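Local coordinates for protein BolA (Coxiella burnetii, PDB 3TR3) that is of unknown function but belongs to the BolA/IbaG family of stress-induced proteins and binds a cobalt ion in the crystal, at residues B[32-37]-B[68-73]; B[12-17]-B[56-61]. All coordinates share one frame; numbering follows the deposited sequence.

Contact 1: B[32-37]-B[68-73]. With CO (cobalt (II) ion), chain D.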
ATOM      1  N   HIS B  32       9.095   5.789 -12.829  1.00 31.87           N
ATOM      2  CA  HIS B  32       7.747   6.356 -12.738  1.00 31.36           C
ATOM      3  C   HIS B  32       6.936   5.651 -11.631  1.00 34.80           C
ATOM      4  O   HIS B  32       6.902   4.449 -11.553  1.00 35.31           O
ATOM      5  CB  HIS B  32       7.043   6.361 -14.109  1.00 29.28           C
ATOM      6  CG  HIS B  32       7.613   7.360 -15.085  1.00 35.38           C
ATOM      7  ND1 HIS B  32       6.925   8.492 -15.497  1.00 35.76           N
ATOM      8  CD2 HIS B  32       8.825   7.420 -15.706  1.00 31.53           C
ATOM      9  CE1 HIS B  32       7.673   9.180 -16.344  1.00 36.63           C
ATOM     10  NE2 HIS B  32       8.835   8.545 -16.491  1.00 35.54           N
ATOM     11  N   PHE B  33       6.355   6.416 -10.720  1.00 35.96           N
ATOM     12  CA  PHE B  33       5.639   5.859  -9.591  1.00 34.20           C
ATOM     13  C   PHE B  33       4.255   6.519  -9.476  1.00 37.84           C
ATOM     14  O   PHE B  33       4.023   7.598 -10.035  1.00 41.31           O
ATOM     15  CB  PHE B  33       6.416   6.106  -8.293  1.00 31.98           C
ATOM     16  CG  PHE B  33       7.763   5.440  -8.229  1.00 31.19           C
ATOM     17  CD1 PHE B  33       7.904   4.170  -7.644  1.00 29.30           C
ATOM     18  CD2 PHE B  33       8.900   6.089  -8.711  1.00 28.20           C
ATOM     19  CE1 PHE B  33       9.174   3.562  -7.547  1.00 27.59           C
ATOM     20  CE2 PHE B  33      10.174   5.482  -8.642  1.00 24.17           C
ATOM     21  CZ  PHE B  33      10.313   4.227  -8.064  1.00 27.47           C
ATOM     22  N   GLU B  34       3.353   5.843  -8.765  1.00 37.97           N
ATOM     23  CA  GLU B  34       2.053   6.373  -8.349  1.00 41.36           C
ATOM     24  C   GLU B  34       1.878   6.010  -6.901  1.00 39.92           C
ATOM     25  O   GLU B  34       2.211   4.898  -6.484  1.00 41.53           O
ATOM     26  CB  GLU B  34       0.896   5.743  -9.119  1.00 48.60           C
ATOM     27  CG  GLU B  34       0.937   5.942 -10.611  1.00 64.05           C
ATOM     28  CD  GLU B  34       0.072   4.917 -11.344  1.00 81.92           C
ATOM     29  OE1 GLU B  34      -0.315   3.893 -10.722  1.00 85.56           O
ATOM     30  OE2 GLU B  34      -0.220   5.137 -12.545  1.00 88.19           O
ATOM     31  N   ALA B  35       1.340   6.941  -6.128  1.00 34.93           N
ATOM     32  CA  ALA B  35       1.102   6.710  -4.722  1.00 27.45           C
ATOM     33  C   ALA B  35      -0.281   7.247  -4.357  1.00 31.68           C
ATOM     34  O   ALA B  35      -0.724   8.253  -4.911  1.00 36.17           O
ATOM     35  CB  ALA B  35       2.208   7.384  -3.876  1.00 27.31           C
ATOM     36  N   VAL B  36      -0.974   6.542  -3.465  1.00 27.50           N
ATOM     37  CA  VAL B  36      -2.244   6.985  -2.936  1.00 28.48           C
ATOM     38  C   VAL B  36      -1.907   7.213  -1.492  1.00 31.58           C
ATOM     39  O   VAL B  36      -1.365   6.319  -0.841  1.00 29.33           O
ATOM     40  CB  VAL B  36      -3.374   5.945  -3.079  1.00 27.78           C
ATOM     41  CG1 VAL B  36      -4.694   6.515  -2.591  1.00 25.59           C
ATOM     42  CG2 VAL B  36      -3.493   5.451  -4.541  1.00 25.56           C
ATOM     43  N   VAL B  37      -2.130   8.452  -1.033  1.00 29.82           N
ATOM     44  CA  VAL B  37      -1.722   8.890   0.296  1.00 27.48           C
ATOM     45  C   VAL B  37      -2.949   9.368   1.052  1.00 30.61           C
ATOM     46  O   VAL B  37      -3.757  10.135   0.507  1.00 28.13           O
ATOM     47  CB  VAL B  37      -0.671  10.029   0.240  1.00 35.70           C
ATOM     48  CG1 VAL B  37      -0.174  10.340   1.646  1.00 23.40           C
ATOM     49  CG2 VAL B  37       0.495   9.623  -0.617  1.00 23.08           C
ATOM     50  N   ALA B  68       9.846  10.487 -11.359  1.00 34.09           N
ATOM     51  CA  ALA B  68       8.456  10.945 -11.556  1.00 29.71           C
ATOM     52  C   ALA B  68       7.546  10.290 -10.559  1.00 30.63           C
ATOM     53  O   ALA B  68       7.694   9.096 -10.270  1.00 36.70           O
ATOM     54  CB  ALA B  68       7.973  10.683 -12.973  1.00 29.42           C
ATOM     55  N   LEU B  69       6.653  11.086  -9.975  1.00 30.87           N
ATOM     56  CA  LEU B  69       5.768  10.590  -8.948  1.00 31.13           C
ATOM     57  C   LEU B  69       4.398  11.213  -9.092  1.00 34.72           C
ATOM     58  O   LEU B  69       4.256  12.373  -8.922  1.00 40.65           O
ATOM     59  CB  LEU B  69       6.337  10.891  -7.576  1.00 32.19           C
ATOM     60  CG  LEU B  69       5.399  10.562  -6.418  1.00 29.30           C
ATOM     61  CD1 LEU B  69       4.930   9.079  -6.481  1.00 23.17           C
ATOM     62  CD2 LEU B  69       6.079  10.869  -5.106  1.00 24.61           C
ATOM     63  N   SER B  70       3.396  10.411  -9.412  1.00 38.84           N
ATOM     64  CA  SER B  70       2.025  10.838  -9.616  1.00 31.44           C
ATOM     65  C   SER B  70       1.268  10.537  -8.318  1.00 31.37           C
ATOM     66  O   SER B  70       1.525   9.512  -7.696  1.00 34.66           O
ATOM     67  CB  SER B  70       1.488  10.039 -10.814  1.00 37.25           C
ATOM     68  OG  SER B  70       0.083  10.006 -10.878  1.00 46.37           O
ATOM     69  N   LEU B  71       0.368  11.418  -7.868  1.00 32.38           N
ATOM     70  CA  LEU B  71      -0.265  11.239  -6.530  1.00 34.22           C
ATOM     71  C   LEU B  71      -1.774  11.295  -6.550  1.00 34.27           C
ATOM     72  O   LEU B  71      -2.349  12.069  -7.300  1.00 35.00           O
ATOM     73  CB  LEU B  71       0.207  12.283  -5.481  1.00 22.68           C
ATOM     74  CG  LEU B  71       1.684  12.462  -5.142  1.00 31.06           C
ATOM     75  CD1 LEU B  71       1.964  13.827  -4.360  1.00 23.77           C
ATOM     76  CD2 LEU B  71       2.226  11.246  -4.360  1.00 29.53           C
ATOM     77  N   LYS B  72      -2.398  10.456  -5.728  1.00 35.57           N
ATOM     78  CA  LYS B  72      -3.763  10.703  -5.271  1.00 37.02           C
ATOM     79  C   LYS B  72      -3.739  10.882  -3.760  1.00 36.34           C
ATOM     80  O   LYS B  72      -3.233  10.021  -3.043  1.00 35.78           O
ATOM     81  CB  LYS B  72      -4.738   9.609  -5.651  1.00 35.70           C
ATOM     82  CG  LYS B  72      -4.951   9.446  -7.130  1.00 43.74           C
ATOM     83  CD  LYS B  72      -5.716   8.131  -7.434  1.00 59.09           C
ATOM     84  CE  LYS B  72      -5.969   7.982  -8.929  1.00 60.50           C
ATOM     85  NZ  LYS B  72      -6.596   6.679  -9.245  1.00 63.71           N
ATOM     86  N   THR B  73      -4.286  12.014  -3.298  1.00 31.99           N
ATOM     87  CA  THR B  73      -4.226  12.420  -1.890  1.00 31.10           C
ATOM     88  C   THR B  73      -5.612  12.512  -1.280  1.00 32.16           C
ATOM     89  O   THR B  73      -6.447  13.249  -1.768  1.00 34.40           O
ATOM     90  CB  THR B  73      -3.500  13.785  -1.740  1.00 33.72           C
ATOM     91  OG1 THR B  73      -4.010  14.722  -2.700  1.00 30.91           O
ATOM     92  CG2 THR B  73      -1.974  13.605  -1.950  1.00 22.85           C
TER
HETATM   93 CO    CO D  80      10.293   9.499 -17.817  1.00 37.35          CO
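Ala-35 CB touches two leucine methyls of the neighbouring strand, Leu-71 CD2 at 3.9 Å and Leu-69 CD1 at 4.1 Å. The two strands run parallel and in register; the chain between them passes through helices 47-57 and 59-65, a crossover consistent with the KH-like αββααβ fold of BolA proteins. Leu-69 holds CG anti to its backbone N (chi1 173°), which carries CD1 across to Phe-33 CB, 3.8 Å away. Leu-71 turns the other way, with CG anti to its carbonyl carbon, and brings CD2 near Val-37 CG2 as well. This face, which also carries Phe-33 and Thr-73, packs against helix 47-57 through Leu-71 and Thr-73, while Tyr-55 OH bonds to Leu-69 O.

Five backbone hydrogen bonds knit the strands: Phe-33, Ala-35 and Val-37 give N-H to the carbonyls of Ala-68, Ser-70 and Lys-72, each one residue before its partner, while Ser-70 N and Lys-72 N return bonds to Phe-33 O and Ala-35 O. Val-37 N to Lys-72 O is the shortest, 2.8 Å, whereas the bond of Phe-33 N to Ala-68 O is more bent, at 141°. Glu-34 CA adds a C-H...O contact to Ser-70 O.

On the opposite face, Glu-34 and Lys-72 extend their charged ends away from the partner strand. Ser-70 CB lies alongside Glu-34 CG. At the metal end, the methyl CB of Ala-68 lies over one face of the His-32 imidazole, 3.8 Å from its centroid in a CH-pi contact. From that ring NE2 binds the cobalt ion at 2.2 Å, with His-67 NE2 as a further ligand.

Contact 2: B[12-17]-B[56-61]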
ATOM      1  N   GLN B  12       7.885   4.259   2.921  1.00 35.19           N
ATOM      2  CA  GLN B  12       8.570   4.617   4.149  1.00 39.93           C
ATOM      3  C   GLN B  12       8.913   6.126   4.266  1.00 38.49           C
ATOM      4  O   GLN B  12       8.741   6.710   5.322  1.00 35.90           O
ATOM      5  CB  GLN B  12       9.821   3.756   4.327  1.00 47.09           C
ATOM      6  CG  GLN B  12       9.488   2.285   4.606  1.00 57.92           C
ATOM      7  CD  GLN B  12      10.716   1.448   4.993  1.00 66.74           C
ATOM      8  OE1 GLN B  12      11.807   1.588   4.407  1.00 69.21           O
ATOM      9  NE2 GLN B  12      10.539   0.570   5.987  1.00 67.09           N
ATOM     10  N   TRP B  13       9.412   6.726   3.182  1.00 39.15           N
ATOM     11  CA  TRP B  13       9.871   8.109   3.165  1.00 34.56           C
ATOM     12  C   TRP B  13       8.710   9.082   3.404  1.00 37.22           C
ATOM     13  O   TRP B  13       8.831  10.015   4.188  1.00 41.51           O
ATOM     14  CB  TRP B  13      10.551   8.444   1.834  1.00 30.04           C
ATOM     15  CG  TRP B  13      11.861   7.745   1.577  1.00 38.33           C
ATOM     16  CD1 TRP B  13      12.700   7.196   2.505  1.00 41.97           C
ATOM     17  CD2 TRP B  13      12.473   7.500   0.292  1.00 37.51           C
ATOM     18  NE1 TRP B  13      13.799   6.640   1.886  1.00 41.39           N
ATOM     19  CE2 TRP B  13      13.689   6.813   0.532  1.00 40.51           C
ATOM     20  CE3 TRP B  13      12.116   7.808  -1.032  1.00 32.57           C
ATOM     21  CZ2 TRP B  13      14.549   6.417  -0.502  1.00 41.09           C
ATOM     22  CZ3 TRP B  13      12.968   7.425  -2.059  1.00 37.48           C
ATOM     23  CH2 TRP B  13      14.176   6.731  -1.786  1.00 41.17           C
ATOM     24  N   ILE B  14       7.583   8.849   2.739  1.00 34.31           N
ATOM     25  CA  ILE B  14       6.426   9.713   2.897  1.00 35.22           C
ATOM     26  C   ILE B  14       5.837   9.581   4.295  1.00 37.26           C
ATOM     27  O   ILE B  14       5.511  10.574   4.918  1.00 42.15           O
ATOM     28  CB  ILE B  14       5.348   9.421   1.861  1.00 31.65           C
ATOM     29  CG1 ILE B  14       5.861   9.689   0.446  1.00 27.44           C
ATOM     30  CG2 ILE B  14       4.110  10.234   2.156  1.00 29.03           C
ATOM     31  CD1 ILE B  14       4.835   9.214  -0.655  1.00 23.89           C
ATOM     32  N   GLU B  15       5.717   8.361   4.806  1.00 33.44           N
ATOM     33  CA  GLU B  15       5.224   8.182   6.176  1.00 33.23           C
ATOM     34  C   GLU B  15       6.173   8.716   7.263  1.00 38.18           C
ATOM     35  O   GLU B  15       5.750   9.050   8.353  1.00 43.96           O
ATOM     36  CB  GLU B  15       4.844   6.725   6.440  1.00 29.00           C
ATOM     37  CG  GLU B  15       3.710   6.245   5.533  1.00 33.62           C
ATOM     38  CD  GLU B  15       3.431   4.754   5.659  1.00 39.54           C
ATOM     39  OE1 GLU B  15       4.288   4.024   6.212  1.00 44.55           O
ATOM     40  OE2 GLU B  15       2.349   4.320   5.208  1.00 37.13           O
ATOM     41  N   THR B  16       7.453   8.794   6.952  1.00 38.00           N
ATOM     42  CA  THR B  16       8.426   9.332   7.871  1.00 37.87           C
ATOM     43  C   THR B  16       8.320  10.849   7.874  1.00 41.35           C
ATOM     44  O   THR B  16       8.246  11.445   8.922  1.00 44.26           O
ATOM     45  CB  THR B  16       9.856   8.888   7.488  1.00 38.31           C
ATOM     46  OG1 THR B  16      10.006   7.501   7.804  1.00 46.22           O
ATOM     47  CG2 THR B  16      10.921   9.675   8.248  1.00 34.86           C
ATOM     48  N   GLY B  17       8.266  11.451   6.691  1.00 40.48           N
ATOM     49  CA  GLY B  17       8.250  12.894   6.565  1.00 39.54           C
ATOM     50  C   GLY B  17       6.925  13.578   6.885  1.00 39.61           C
ATOM     51  O   GLY B  17       6.908  14.743   7.249  1.00 40.93           O
ATOM     52  N   ASN B  56       7.287  17.754  -0.452  1.00 32.15           N
ATOM     53  CA  ASN B  56       8.153  18.386   0.528  1.00 31.16           C
ATOM     54  C   ASN B  56       8.612  17.400   1.616  1.00 30.15           C
ATOM     55  O   ASN B  56       9.772  17.410   2.021  1.00 28.49           O
ATOM     56  CB  ASN B  56       7.450  19.620   1.122  1.00 37.40           C
ATOM     57  CG  ASN B  56       8.313  20.366   2.117  1.00 42.52           C
ATOM     58  OD1 ASN B  56       8.275  20.061   3.316  1.00 46.85           O
ATOM     59  ND2 ASN B  56       9.092  21.348   1.635  1.00 40.05           N
ATOM     60  N   ALA B  57       7.680  16.568   2.087  1.00 29.02           N
ATOM     61  CA  ALA B  57       7.984  15.438   2.952  1.00 30.68           C
ATOM     62  C   ALA B  57       9.049  14.478   2.370  1.00 37.11           C
ATOM     63  O   ALA B  57       9.744  13.835   3.129  1.00 36.98           O
ATOM     64  CB  ALA B  57       6.695  14.660   3.286  1.00 30.48           C
ATOM     65  N   LEU B  58       9.167  14.363   1.042  1.00 38.29           N
ATOM     66  CA  LEU B  58      10.144  13.445   0.438  1.00 33.30           C
ATOM     67  C   LEU B  58      11.515  14.086   0.334  1.00 32.87           C
ATOM     68  O   LEU B  58      12.512  13.415   0.020  1.00 32.71           O
ATOM     69  CB  LEU B  58       9.681  12.954  -0.940  1.00 32.70           C
ATOM     70  CG  LEU B  58       8.597  11.880  -0.983  1.00 30.11           C
ATOM     71  CD1 LEU B  58       7.916  11.853  -2.322  1.00 27.22           C
ATOM     72  CD2 LEU B  58       9.162  10.489  -0.653  1.00 29.61           C
ATOM     73  N   GLY B  59      11.557  15.398   0.599  1.00 34.33           N
ATOM     74  CA  GLY B  59      12.787  16.152   0.690  1.00 28.19           C
ATOM     75  C   GLY B  59      13.723  15.954  -0.473  1.00 37.84           C
ATOM     76  O   GLY B  59      13.337  16.150  -1.624  1.00 41.53           O
ATOM     77  N   SER B  60      14.948  15.536  -0.173  1.00 34.02           N
ATOM     78  CA  SER B  60      15.970  15.377  -1.189  1.00 38.49           C
ATOM     79  C   SER B  60      15.746  14.143  -2.084  1.00 42.26           C
ATOM     80  O   SER B  60      16.275  14.081  -3.190  1.00 42.58           O
ATOM     81  CB  SER B  60      17.351  15.330  -0.529  1.00 41.12           C
ATOM     82  OG  SER B  60      17.535  14.117   0.165  1.00 45.36           O
ATOM     83  N   HIS B  61      14.974  13.166  -1.591  1.00 41.89           N
ATOM     84  CA  HIS B  61      14.617  12.005  -2.378  1.00 39.39           C
ATOM     85  C   HIS B  61      13.858  12.455  -3.625  1.00 41.86           C
ATOM     86  O   HIS B  61      14.084  11.942  -4.746  1.00 38.06           O
ATOM     87  CB  HIS B  61      13.780  11.019  -1.549  1.00 40.36           C
ATOM     88  CG  HIS B  61      14.515  10.452  -0.375  1.00 48.90           C
ATOM     89  ND1 HIS B  61      15.706   9.760  -0.499  1.00 49.84           N
ATOM     90  CD2 HIS B  61      14.246  10.501   0.957  1.00 48.99           C
ATOM     91  CE1 HIS B  61      16.128   9.394   0.698  1.00 51.05           C
ATOM     92  NE2 HIS B  61      15.261   9.840   1.599  1.00 52.52           N
TER
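His-61 ND1 is hydrogen-bonded to Asp-65 of its own helix, and it also lies over Trp-13, 3.5 Å from CZ2. The carboxylate probably fixes the rotation of the imidazole and may polarise it. The two rings form a face-to-face stack, with the centroid of the imidazole 3.6 Å from that of the indole six-membered ring and the planes only 2° apart. His-61 CB follows over the same face, above CE3 and CZ3, as a CH-pi contact. At the pyrrole side, NE2 lies over Trp-13 NE1 across the gap, so these two nitrogens stack rather than bond.

At the edge of the indole, near its plane, Leu-58 CD2 is 3.5 Å from Trp-13 CB and 3.6 Å from Ile-14 CG1. At the C-terminal end of the first helix, Ala-57 CB rests on the backbone of Gly-17, 3.8 Å from its C atom.

Helix 7-17 thus meets the junction between helices 47-57 and 59-65. Ile-14 continues onto Val-23 of strand 22-28, Leu-58 onto Ile-66, and Trp-13 reaches Val-5 before the helix.

In the fold
The centres of contact 1 and contact 2 lie about 13 Å apart, and leucines join them directly: Leu-69 CD2 of the strand pair packs 3.5 Å from Leu-58 CD1 of the helix junction. Contact 2 thus places helix 7-17 and the turn between helices 47-57 and 59-65 over the sheet face that carries Phe-33, Ala-35 and Leu-69. Along the chain the segments alternate, in the order 12-17, 32-37, 56-61, 68-73, so the two contacts cross along the chain. Val-5 touches both Phe-33 and Trp-13, and Ile-66 both Phe-33 and Leu-58. The cobalt ion belongs to the contact 1 side, at the strand end, with His-67 just ahead of strand 68-74.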